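Local coordinates for uncharacterized hypothetical protein (Bacteroides uniformis, PDB 4EIU) that is of unknown function but belongs to the DUF3823 family, whose N-terminal domain is grouped with transthyretin-like domains, at residues Pro113-Glu118 against Val136-Ser141; Asn161-Gln166 against Arg224-Thr229; Arg220-Ile225 against Arg236-Ser241. All blocks are in the same frame, centred on the assembly; numbering follows the deposited sequence.

Interaction 1 (Pro113-Glu118 against Val136-Ser141); sequences PFLNVE and VTRGVS
The carbonyl oxygen of Phe-114 is gripped by two donors. Gly-139 N reaches Phe-114 O at 2.9 Å in an almost straight bond, although it comes from above the carbonyl plane, and a water donates to the same oxygen while accepting from Arg-138 NH1. That guanidinium is anchored more strongly beyond the two segments, by a salt bridge to Glu-196 and a bond to Leu-160 O. Having no side chain, Gly-139 can bring its CA to within 3.2 Å of Pro-113 O.

From this open end of the hairpin the chains run antiparallel, as the start of strand 115-126 and the end of strand 129-138, its two arms. Asn-116 and Thr-137 form a hydrogen-bonded pair: Asn-116 N lies 2.8 Å from Thr-137 O, and Thr-137 N returns a bond to Asn-116 O in the carbonyl plane. The side chains of this pair share a face on which water does the bridging. Asn-116 ND2 donates to two waters, one continuing to Gly-139 O and the other to Thr-137 OG1. With chi1 at 50°, that hydroxyl sits between its own backbone N and carbonyl carbon, where a further water lies between it and Glu-118 OE2.

The other face is apolar. The side chains of Leu-115 and Val-136 cross obliquely, Leu-115 CD2 to Val-136 CG1 4.0 Å, and Val-117 CG1 approaches Val-136 CG2 more loosely at 4.4 Å. Leu-115 and Val-117 also touch strand 216-225, and Val-136 packs on Ile-165, so these residues fill the space between two sheets. The hairpin is therefore amphipathic: direct backbone bonds hold its arms together, water joins its polar side chains on one face, and aliphatic carbons bind the other to the facing sheet.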
loop_
_atom_site.group_PDB
_atom_site.type_symbol
_atom_site.label_atom_id
_atom_site.label_comp_id
_atom_site.label_asym_id
_atom_site.label_seq_id
_atom_site.Cartn_x
_atom_site.Cartn_y
_atom_site.Cartn_z
ATOM N N PRO A 113 -3.579 -4.457 -6.736
ATOM C CA PRO A 113 -3.245 -3.127 -6.255
ATOM C C PRO A 113 -3.901 -2.082 -7.154
ATOM O O PRO A 113 -4.054 -2.310 -8.316
ATOM C CB PRO A 113 -1.719 -3.052 -6.409
ATOM C CG PRO A 113 -1.381 -4.068 -7.442
ATOM C CD PRO A 113 -2.443 -5.130 -7.385
ATOM N N PHE A 114 -4.237 -0.927 -6.591
ATOM C CA PHE A 114 -4.896 0.091 -7.369
ATOM C C PHE A 114 -3.972 0.673 -8.445
ATOM O O PHE A 114 -4.405 0.940 -9.560
ATOM C CB PHE A 114 -5.341 1.240 -6.468
ATOM C CG PHE A 114 -6.272 0.848 -5.365
ATOM C CD1 PHE A 114 -7.297 -0.043 -5.588
ATOM C CD2 PHE A 114 -6.151 1.409 -4.113
ATOM C CE1 PHE A 114 -8.177 -0.380 -4.572
ATOM C CE2 PHE A 114 -7.027 1.071 -3.092
ATOM C CZ PHE A 114 -8.067 0.195 -3.340
ATOM N N LEU A 115 -2.713 0.882 -8.079
ATOM C CA LEU A 115 -1.688 1.565 -8.907
ATOM C C LEU A 115 -0.337 0.869 -8.803
ATOM O O LEU A 115 -0.009 0.278 -7.774
ATOM C CB LEU A 115 -1.525 3.026 -8.454
ATOM C CG LEU A 115 -2.766 3.953 -8.483
ATOM C CD1 LEU A 115 -2.478 5.338 -7.864
ATOM C CD2 LEU A 115 -3.282 4.158 -9.922
ATOM N N ASN A 116 0.418 0.930 -9.890
ATOM C CA ASN A 116 1.813 0.608 -9.902
ATOM C C ASN A 116 2.584 1.899 -10.050
ATOM O O ASN A 116 2.237 2.752 -10.883
ATOM C CB ASN A 116 2.120 -0.331 -11.059
ATOM C CG ASN A 116 1.486 -1.688 -10.886
ATOM O OD1 ASN A 116 1.382 -2.198 -9.776
ATOM N ND2 ASN A 116 1.101 -2.299 -11.985
ATOM N N VAL A 117 3.627 2.040 -9.256
ATOM C CA VAL A 117 4.389 3.286 -9.197
ATOM C C VAL A 117 5.861 2.957 -9.264
ATOM O O VAL A 117 6.343 2.169 -8.462
ATOM C CB VAL A 117 4.127 4.050 -7.882
ATOM C CG1 VAL A 117 4.893 5.386 -7.876
ATOM C CG2 VAL A 117 2.627 4.222 -7.626
ATOM N N GLU A 118 6.578 3.565 -10.208
ATOM C CA GLU A 118 8.003 3.280 -10.365
ATOM C C GLU A 118 8.764 4.544 -10.703
ATOM O O GLU A 118 8.199 5.502 -11.247
ATOM C CB GLU A 118 8.214 2.255 -11.482
ATOM C CG GLU A 118 7.727 2.756 -12.847
ATOM C CD GLU A 118 7.569 1.659 -13.880
ATOM O OE1 GLU A 118 8.520 0.855 -14.041
ATOM O OE2 GLU A 118 6.505 1.626 -14.556
ATOM N N VAL A 136 3.245 6.459 -13.059
ATOM C CA VAL A 136 2.088 5.818 -12.427
ATOM C C VAL A 136 1.197 5.124 -13.461
ATOM O O VAL A 136 0.800 5.715 -14.480
ATOM C CB VAL A 136 1.263 6.824 -11.601
ATOM C CG1 VAL A 136 0.051 6.138 -10.941
ATOM C CG2 VAL A 136 2.158 7.499 -10.562
ATOM N N THR A 137 0.872 3.866 -13.198
ATOM C CA THR A 137 -0.086 3.116 -14.041
ATOM C C THR A 137 -1.117 2.400 -13.188
ATOM O O THR A 137 -0.907 2.179 -11.994
ATOM C CB THR A 137 0.630 2.077 -14.954
ATOM O OG1 THR A 137 1.517 1.290 -14.160
ATOM C CG2 THR A 137 1.439 2.752 -16.102
ATOM N N ARG A 138 -2.242 2.032 -13.791
ATOM C CA ARG A 138 -3.255 1.219 -13.104
ATOM C C ARG A 138 -2.709 -0.157 -12.727
ATOM O O ARG A 138 -2.081 -0.813 -13.544
ATOM C CB ARG A 138 -4.478 1.048 -13.995
ATOM C CG ARG A 138 -5.228 2.324 -14.306
ATOM C CD ARG A 138 -5.861 2.932 -13.062
ATOM N NE ARG A 138 -6.591 4.157 -13.381
ATOM C CZ ARG A 138 -7.134 4.953 -12.458
ATOM N NH1 ARG A 138 -7.068 4.627 -11.198
ATOM N NH2 ARG A 138 -7.772 6.068 -12.790
ATOM N N GLY A 139 -2.931 -0.594 -11.500
ATOM C CA GLY A 139 -2.449 -1.906 -11.080
ATOM C C GLY A 139 -3.464 -2.996 -11.419
ATOM O O GLY A 139 -3.128 -4.187 -11.433
ATOM N N VAL A 140 -4.715 -2.585 -11.627
ATOM C CA VAL A 140 -5.832 -3.461 -11.962
ATOM C C VAL A 140 -6.695 -2.655 -12.926
ATOM O O VAL A 140 -6.765 -1.419 -12.808
ATOM C CB VAL A 140 -6.646 -3.815 -10.722
ATOM C CG1 VAL A 140 -7.185 -2.564 -10.020
ATOM C CG2 VAL A 140 -7.773 -4.765 -11.086
ATOM N N SER A 141 -7.320 -3.319 -13.889
ATOM C CA SER A 141 -8.130 -2.601 -14.871
ATOM C C SER A 141 -9.306 -1.913 -14.189
ATOM O O SER A 141 -9.920 -2.429 -13.204
ATOM C CB SER A 141 -8.650 -3.527 -15.967
ATOM O OG SER A 141 -9.641 -4.370 -15.433
HETATM O O HOH W 1 -6.872 1.976 -9.961
HETATM O O HOH W 2 -0.615 -4.995 -11.951
HETATM O O HOH W 3 1.617 -1.185 -14.795
HETATM O O HOH W 4 3.995 2.451 -13.408
#

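Interaction 2 (Asn161-Gln166 against Arg224-Thr229); sequences NVTDIQ and RINYDT
Asp-164 OD1 takes the NE-H of Arg-224 at 2.9 Å, in a salt bridge that joins the two segments. The bond is nearly straight, 172° at the hydrogen; it uses the syn lone pair of the carboxylate and lies in the guanidinium plane, while the two flat groups stand almost perpendicular, 84° apart. OD1 has a second donor in the hydroxyl of Thr-163, whose OG1 lies 2.7 Å from Asp-164 OD1 on the anti side, but tilted out of the carboxylate plane. Thr-163 OG1 in turn accepts from Arg-236 NH1. The second oxygen is also well supplied: Gln-166 NE2 comes to Asp-164 OD2 from above the carboxylate plane, and Trp-238 NE1 donates to it as well.

Beneath this polar network, strands 162-170 and 216-225 are antiparallel neighbours in the middle of a four-stranded sheet, and here the second of them runs out into a loop. Thr-163 N satisfies Arg-224 O at 3.0 Å. At the margin, Asn-226 N meets Asn-161 O at 2.8 Å, nearly along the C=O axis, although the angle at the hydrogen is bent to 131°. Val-162 and Ile-225 form a non-hydrogen-bonded pair between these bonds, their CG2 methyls 4.2 Å apart on the buried side.

Replacing Asp-164 by alanine removes both carboxylate oxygens, which is likely to leave Arg-224 NE without its anionic mate and the Thr-163 hydroxyl, Gln-166 NE2 and Trp-238 NE1 without their acceptor. Beyond the paired backbones, Asn-226 centres an inverse gamma turn closed by a weak bond from Tyr-227 N to Ile-225 O. Its CB rests against Thr-163 CG2 at 3.6 Å, and its ND2 finds an acceptor in Glu-158 O.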
loop_
_atom_site.group_PDB
_atom_site.type_symbol
_atom_site.label_atom_id
_atom_site.label_comp_id
_atom_site.label_asym_id
_atom_site.label_seq_id
_atom_site.Cartn_x
_atom_site.Cartn_y
_atom_site.Cartn_z
ATOM N N ASN A 161 -10.206 8.217 -9.383
ATOM C CA ASN A 161 -9.321 9.350 -9.659
ATOM C C ASN A 161 -7.985 9.185 -8.903
ATOM O O ASN A 161 -7.970 8.915 -7.696
ATOM C CB ASN A 161 -9.934 10.694 -9.234
ATOM C CG ASN A 161 -11.150 11.098 -10.069
ATOM O OD1 ASN A 161 -11.367 10.597 -11.154
ATOM N ND2 ASN A 161 -11.944 11.994 -9.536
ATOM N N VAL A 162 -6.877 9.305 -9.626
ATOM C CA VAL A 162 -5.568 9.436 -9.006
ATOM C C VAL A 162 -5.459 10.862 -8.455
ATOM O O VAL A 162 -5.497 11.828 -9.214
ATOM C CB VAL A 162 -4.438 9.142 -9.997
ATOM C CG1 VAL A 162 -3.068 9.320 -9.307
ATOM C CG2 VAL A 162 -4.588 7.747 -10.587
ATOM N N THR A 163 -5.277 10.973 -7.143
ATOM C CA THR A 163 -5.410 12.252 -6.419
ATOM C C THR A 163 -4.073 12.940 -6.205
ATOM O O THR A 163 -4.026 14.158 -6.050
ATOM C CB THR A 163 -6.136 12.057 -5.051
ATOM O OG1 THR A 163 -5.381 11.168 -4.198
ATOM C CG2 THR A 163 -7.560 11.446 -5.261
ATOM N N ASP A 164 -2.978 12.181 -6.166
ATOM C CA ASP A 164 -1.673 12.771 -5.863
ATOM C C ASP A 164 -0.516 11.831 -6.129
ATOM O O ASP A 164 -0.718 10.626 -6.173
ATOM C CB ASP A 164 -1.602 13.274 -4.400
ATOM C CG ASP A 164 -1.860 12.181 -3.367
ATOM O OD1 ASP A 164 -3.037 11.945 -3.056
ATOM O OD2 ASP A 164 -0.881 11.612 -2.833
ATOM N N ILE A 165 0.674 12.415 -6.327
ATOM C CA ILE A 165 1.944 11.711 -6.283
ATOM C C ILE A 165 2.760 12.296 -5.141
ATOM O O ILE A 165 2.798 13.510 -4.954
ATOM C CB ILE A 165 2.776 11.871 -7.567
ATOM C CG1 ILE A 165 2.139 11.079 -8.713
ATOM C CG2 ILE A 165 4.226 11.405 -7.332
ATOM C CD1 ILE A 165 2.691 11.420 -10.090
ATOM N N GLN A 166 3.433 11.434 -4.390
ATOM C CA GLN A 166 4.326 11.890 -3.318
ATOM C C GLN A 166 5.730 11.523 -3.702
ATOM O O GLN A 166 5.944 10.448 -4.280
ATOM C CB GLN A 166 3.988 11.190 -1.997
ATOM C CG GLN A 166 2.541 11.354 -1.557
ATOM C CD GLN A 166 2.199 12.786 -1.254
ATOM O OE1 GLN A 166 2.971 13.478 -0.583
ATOM N NE2 GLN A 166 1.037 13.249 -1.737
ATOM N N ARG A 224 -1.877 7.464 -5.026
ATOM C CA ARG A 224 -3.103 6.851 -4.555
ATOM C C ARG A 224 -4.310 7.353 -5.321
ATOM O O ARG A 224 -4.236 8.355 -6.056
ATOM C CB ARG A 224 -3.263 7.105 -3.072
ATOM C CG ARG A 224 -3.392 8.571 -2.708
ATOM C CD ARG A 224 -3.648 8.735 -1.238
ATOM N NE ARG A 224 -3.550 10.133 -0.858
ATOM C CZ ARG A 224 -3.758 10.600 0.361
ATOM N NH1 ARG A 224 -4.042 9.789 1.360
ATOM N NH2 ARG A 224 -3.648 11.907 0.585
ATOM N N ILE A 225 -5.405 6.635 -5.139
ATOM C CA ILE A 225 -6.689 6.957 -5.719
ATOM C C ILE A 225 -7.649 7.504 -4.674
ATOM O O ILE A 225 -7.363 7.469 -3.489
ATOM C CB ILE A 225 -7.320 5.757 -6.499
ATOM C CG1 ILE A 225 -7.616 4.551 -5.596
ATOM C CG2 ILE A 225 -6.395 5.360 -7.633
ATOM C CD1 ILE A 225 -8.581 3.503 -6.193
ATOM N N ASN A 226 -8.806 7.990 -5.134
ATOM C CA ASN A 226 -9.857 8.562 -4.283
ATOM C C ASN A 226 -10.754 7.477 -3.648
ATOM O O ASN A 226 -11.973 7.448 -3.826
ATOM C CB ASN A 226 -10.657 9.566 -5.135
ATOM C CG ASN A 226 -11.720 10.317 -4.343
ATOM O OD1 ASN A 226 -11.540 10.552 -3.166
ATOM N ND2 ASN A 226 -12.850 10.670 -4.992
ATOM N N TYR A 227 -10.145 6.561 -2.891
ATOM C CA TYR A 227 -10.836 5.403 -2.375
ATOM C C TYR A 227 -10.148 4.880 -1.112
ATOM O O TYR A 227 -8.945 4.652 -1.107
ATOM C CB TYR A 227 -10.845 4.277 -3.430
ATOM C CG TYR A 227 -11.848 3.188 -3.119
ATOM C CD1 TYR A 227 -13.206 3.391 -3.271
ATOM C CD2 TYR A 227 -11.428 1.929 -2.627
ATOM C CE1 TYR A 227 -14.140 2.377 -2.961
ATOM C CE2 TYR A 227 -12.336 0.946 -2.318
ATOM C CZ TYR A 227 -13.681 1.163 -2.487
ATOM O OH TYR A 227 -14.548 0.181 -2.166
ATOM N N ASP A 228 -10.941 4.736 -0.072
ATOM C CA ASP A 228 -10.450 4.338 1.230
ATOM C C ASP A 228 -10.591 2.874 1.507
ATOM O O ASP A 228 -11.565 2.228 1.076
ATOM C CB ASP A 228 -11.078 5.192 2.362
ATOM C CG ASP A 228 -12.604 5.131 2.421
ATOM O OD1 ASP A 228 -13.260 4.774 1.435
ATOM O OD2 ASP A 228 -13.167 5.434 3.488
ATOM N N THR A 229 -9.614 2.355 2.253
ATOM C CA THR A 229 -9.578 0.948 2.646
ATOM C C THR A 229 -9.151 0.913 4.119
ATOM O O THR A 229 -8.213 1.630 4.520
ATOM C CB THR A 229 -8.650 0.081 1.724
ATOM O OG1 THR A 229 -7.319 0.613 1.672
ATOM C CG2 THR A 229 -9.199 0.003 0.289
HETATM O O HOH W 5 -4.706 13.492 -2.117
#

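Interaction 3 (Arg220-Ile225 against Arg236-Ser241); sequences RAAARI and RRWNYS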
loop_
_atom_site.group_PDB
_atom_site.type_symbol
_atom_site.label_atom_id
_atom_site.label_comp_id
_atom_site.label_asym_id
_atom_site.label_seq_id
_atom_site.Cartn_x
_atom_site.Cartn_y
_atom_site.Cartn_z
ATOM N N ARG A 220 11.573 7.985 -2.545
ATOM C CA ARG A 220 10.583 6.996 -2.931
ATOM C C ARG A 220 9.320 7.684 -3.447
ATOM O O ARG A 220 8.923 8.722 -2.914
ATOM C CB ARG A 220 10.229 6.157 -1.726
ATOM C CG ARG A 220 9.651 4.795 -2.031
ATOM C CD ARG A 220 9.478 4.038 -0.729
ATOM N NE ARG A 220 8.868 2.732 -0.924
ATOM C CZ ARG A 220 8.311 1.995 0.040
ATOM N NH1 ARG A 220 8.264 2.414 1.298
ATOM N NH2 ARG A 220 7.759 0.818 -0.267
ATOM N N ALA A 221 8.702 7.087 -4.461
ATOM C CA ALA A 221 7.466 7.620 -5.042
ATOM C C ALA A 221 6.290 6.852 -4.529
ATOM O O ALA A 221 6.404 5.673 -4.153
ATOM C CB ALA A 221 7.518 7.599 -6.564
ATOM N N ALA A 222 5.154 7.543 -4.449
ATOM C CA ALA A 222 3.919 6.943 -4.052
ATOM C C ALA A 222 2.787 7.646 -4.766
ATOM O O ALA A 222 2.926 8.808 -5.128
ATOM C CB ALA A 222 3.727 7.004 -2.535
ATOM N N ALA A 223 1.690 6.916 -4.995
ATOM C CA ALA A 223 0.469 7.496 -5.610
ATOM C C ALA A 223 -0.763 6.751 -5.080
ATOM O O ALA A 223 -0.682 5.588 -4.612
ATOM C CB ALA A 223 0.537 7.461 -7.106
ATOM N N ARG A 224 -1.877 7.464 -5.026
ATOM C CA ARG A 224 -3.103 6.851 -4.555
ATOM C C ARG A 224 -4.310 7.353 -5.321
ATOM O O ARG A 224 -4.236 8.355 -6.056
ATOM C CB ARG A 224 -3.263 7.105 -3.072
ATOM C CG ARG A 224 -3.392 8.571 -2.708
ATOM C CD ARG A 224 -3.648 8.735 -1.238
ATOM N NE ARG A 224 -3.550 10.133 -0.858
ATOM C CZ ARG A 224 -3.758 10.600 0.361
ATOM N NH1 ARG A 224 -4.042 9.789 1.360
ATOM N NH2 ARG A 224 -3.648 11.907 0.585
ATOM N N ILE A 225 -5.405 6.635 -5.139
ATOM C CA ILE A 225 -6.689 6.957 -5.719
ATOM C C ILE A 225 -7.649 7.504 -4.674
ATOM O O ILE A 225 -7.363 7.469 -3.489
ATOM C CB ILE A 225 -7.320 5.757 -6.499
ATOM C CG1 ILE A 225 -7.616 4.551 -5.596
ATOM C CG2 ILE A 225 -6.395 5.360 -7.633
ATOM C CD1 ILE A 225 -8.581 3.503 -6.193
ATOM N N ARG A 236 -7.015 6.655 2.658
ATOM C CA ARG A 236 -6.719 6.367 1.266
ATOM C C ARG A 236 -5.240 6.025 1.151
ATOM O O ARG A 236 -4.378 6.871 1.327
ATOM C CB ARG A 236 -7.116 7.539 0.373
ATOM C CG ARG A 236 -8.576 7.935 0.547
ATOM C CD ARG A 236 -9.035 8.984 -0.463
ATOM N NE ARG A 236 -8.356 10.285 -0.300
ATOM C CZ ARG A 236 -7.360 10.750 -1.073
ATOM N NH1 ARG A 236 -6.836 10.070 -2.097
ATOM N NH2 ARG A 236 -6.849 11.925 -0.799
ATOM N N ARG A 237 -4.966 4.755 0.881
ATOM C CA ARG A 237 -3.622 4.200 1.021
ATOM C C ARG A 237 -2.843 4.304 -0.294
ATOM O O ARG A 237 -3.389 4.061 -1.371
ATOM C CB ARG A 237 -3.687 2.756 1.447
ATOM C CG ARG A 237 -4.476 2.521 2.737
ATOM C CD ARG A 237 -4.469 1.050 3.231
ATOM N NE ARG A 237 -5.385 1.055 4.350
ATOM C CZ ARG A 237 -5.085 1.077 5.615
ATOM N NH1 ARG A 237 -3.823 0.878 6.042
ATOM N NH2 ARG A 237 -6.088 1.278 6.463
ATOM N N TRP A 238 -1.581 4.713 -0.180
ATOM C CA TRP A 238 -0.638 4.725 -1.308
ATOM C C TRP A 238 -0.137 3.394 -1.751
ATOM O O TRP A 238 0.215 2.497 -0.941
ATOM C CB TRP A 238 0.568 5.618 -0.989
ATOM C CG TRP A 238 0.267 7.086 -0.880
ATOM C CD1 TRP A 238 -0.057 7.980 -1.896
ATOM C CD2 TRP A 238 0.244 7.887 0.339
ATOM N NE1 TRP A 238 -0.237 9.237 -1.401
ATOM C CE2 TRP A 238 -0.062 9.253 -0.076
ATOM C CE3 TRP A 238 0.527 7.631 1.683
ATOM C CZ2 TRP A 238 -0.156 10.284 0.830
ATOM C CZ3 TRP A 238 0.418 8.686 2.594
ATOM C CH2 TRP A 238 0.077 9.969 2.176
ATOM N N ASN A 239 -0.004 3.290 -3.074
ATOM C CA ASN A 239 0.953 2.365 -3.688
ATOM C C ASN A 239 2.320 3.026 -3.836
ATOM O O ASN A 239 2.416 4.241 -3.980
ATOM C CB ASN A 239 0.461 1.847 -5.033
ATOM C CG ASN A 239 -0.785 0.980 -4.880
ATOM O OD1 ASN A 239 -1.873 1.417 -5.230
ATOM N ND2 ASN A 239 -0.627 -0.217 -4.337
ATOM N N TYR A 240 3.367 2.202 -3.760
ATOM C CA TYR A 240 4.720 2.680 -3.597
ATOM C C TYR A 240 5.677 2.077 -4.600
ATOM O O TYR A 240 5.537 0.913 -4.975
ATOM C CB TYR A 240 5.253 2.281 -2.204
ATOM C CG TYR A 240 4.853 3.161 -1.028
ATOM C CD1 TYR A 240 5.656 4.221 -0.637
ATOM C CD2 TYR A 240 3.733 2.870 -0.249
ATOM C CE1 TYR A 240 5.330 5.008 0.455
ATOM C CE2 TYR A 240 3.396 3.667 0.825
ATOM C CZ TYR A 240 4.246 4.711 1.202
ATOM O OH TYR A 240 3.927 5.488 2.308
ATOM N N SER A 241 6.690 2.871 -4.961
ATOM C CA SER A 241 7.849 2.397 -5.687
ATOM C C SER A 241 8.861 1.748 -4.757
ATOM O O SER A 241 8.689 1.721 -3.534
ATOM C CB SER A 241 8.513 3.553 -6.417
ATOM O OG SER A 241 9.271 4.358 -5.520
HETATM O O HOH W 5 -4.706 13.492 -2.117
HETATM O O HOH W 6 -5.939 4.949 -2.510
#
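The Arg-224 guanidinium lies over the Trp-238 indole, the planes inclined by 26°, with Trp-238 CZ2 3.6 Å from the guanidinium plane, over its centre. Arg-224 CD makes a CH-pi contact with the five-membered ring. Arg-236, bent at chi3 (-65°), brings its NH2 over the opposite face of the Arg-224 guanidinium, toward the rim, the planes 35° apart. These like charges come close, Arg-224 NH2 to Arg-236 NH2 3.5 Å, but the Asp-164 carboxylate and a water held by Arg-236 NH2 and, weakly, by Arg-224 NH2 probably ease the repulsion. Each arginine also binds backbone: Arg-224 NH1 meets Arg-236 O in plane on a lone pair, and Arg-236 NH1 reaches Ile-225 O from above its carbonyl plane and also binds Thr-163 OG1.

At the other end, the extended Arg-220 crosses Tyr-240, bringing ring atom CD1 over the centre of its guanidinium, while its NE donates to Ser-241 O at 2.8 Å. Ala-222 CB sits over a face of the Tyr-240 ring, 4.1 Å from the centroid.

Backbone bonds between Ala-223 and Asn-239 bind edge strand 239-247 to strand 216-225, whose other flank pairs with strand 162-170 and whose Ala-221 and Ala-223 lie against strands 115-126 and 129-138.

Interactions 2 and 3 lie within one sheet and interaction 1 within the sheet facing it. The first two flank strand 216-225, share Arg-224 and Ile-225 and have centres about 7 Å apart; a probable hydrogen bond of 2.8 Å from Arg-236 NH1 to Thr-163 OG1 carries the polar network of interaction 2 into the paired arginines of interaction 3. The centre of interaction 1 is about 11 Å from that of interaction 2 and about 9 Å from that of interaction 3. Phe-114 CG touches Ile-225 CD1 at 3.6 Å. Leu-115 N lies 3.0 Å from Asn-239 OD1, a probable hydrogen bond. No active site is known; PEG molecules, probably from crystallisation, lie near Arg-138 and Arg-224.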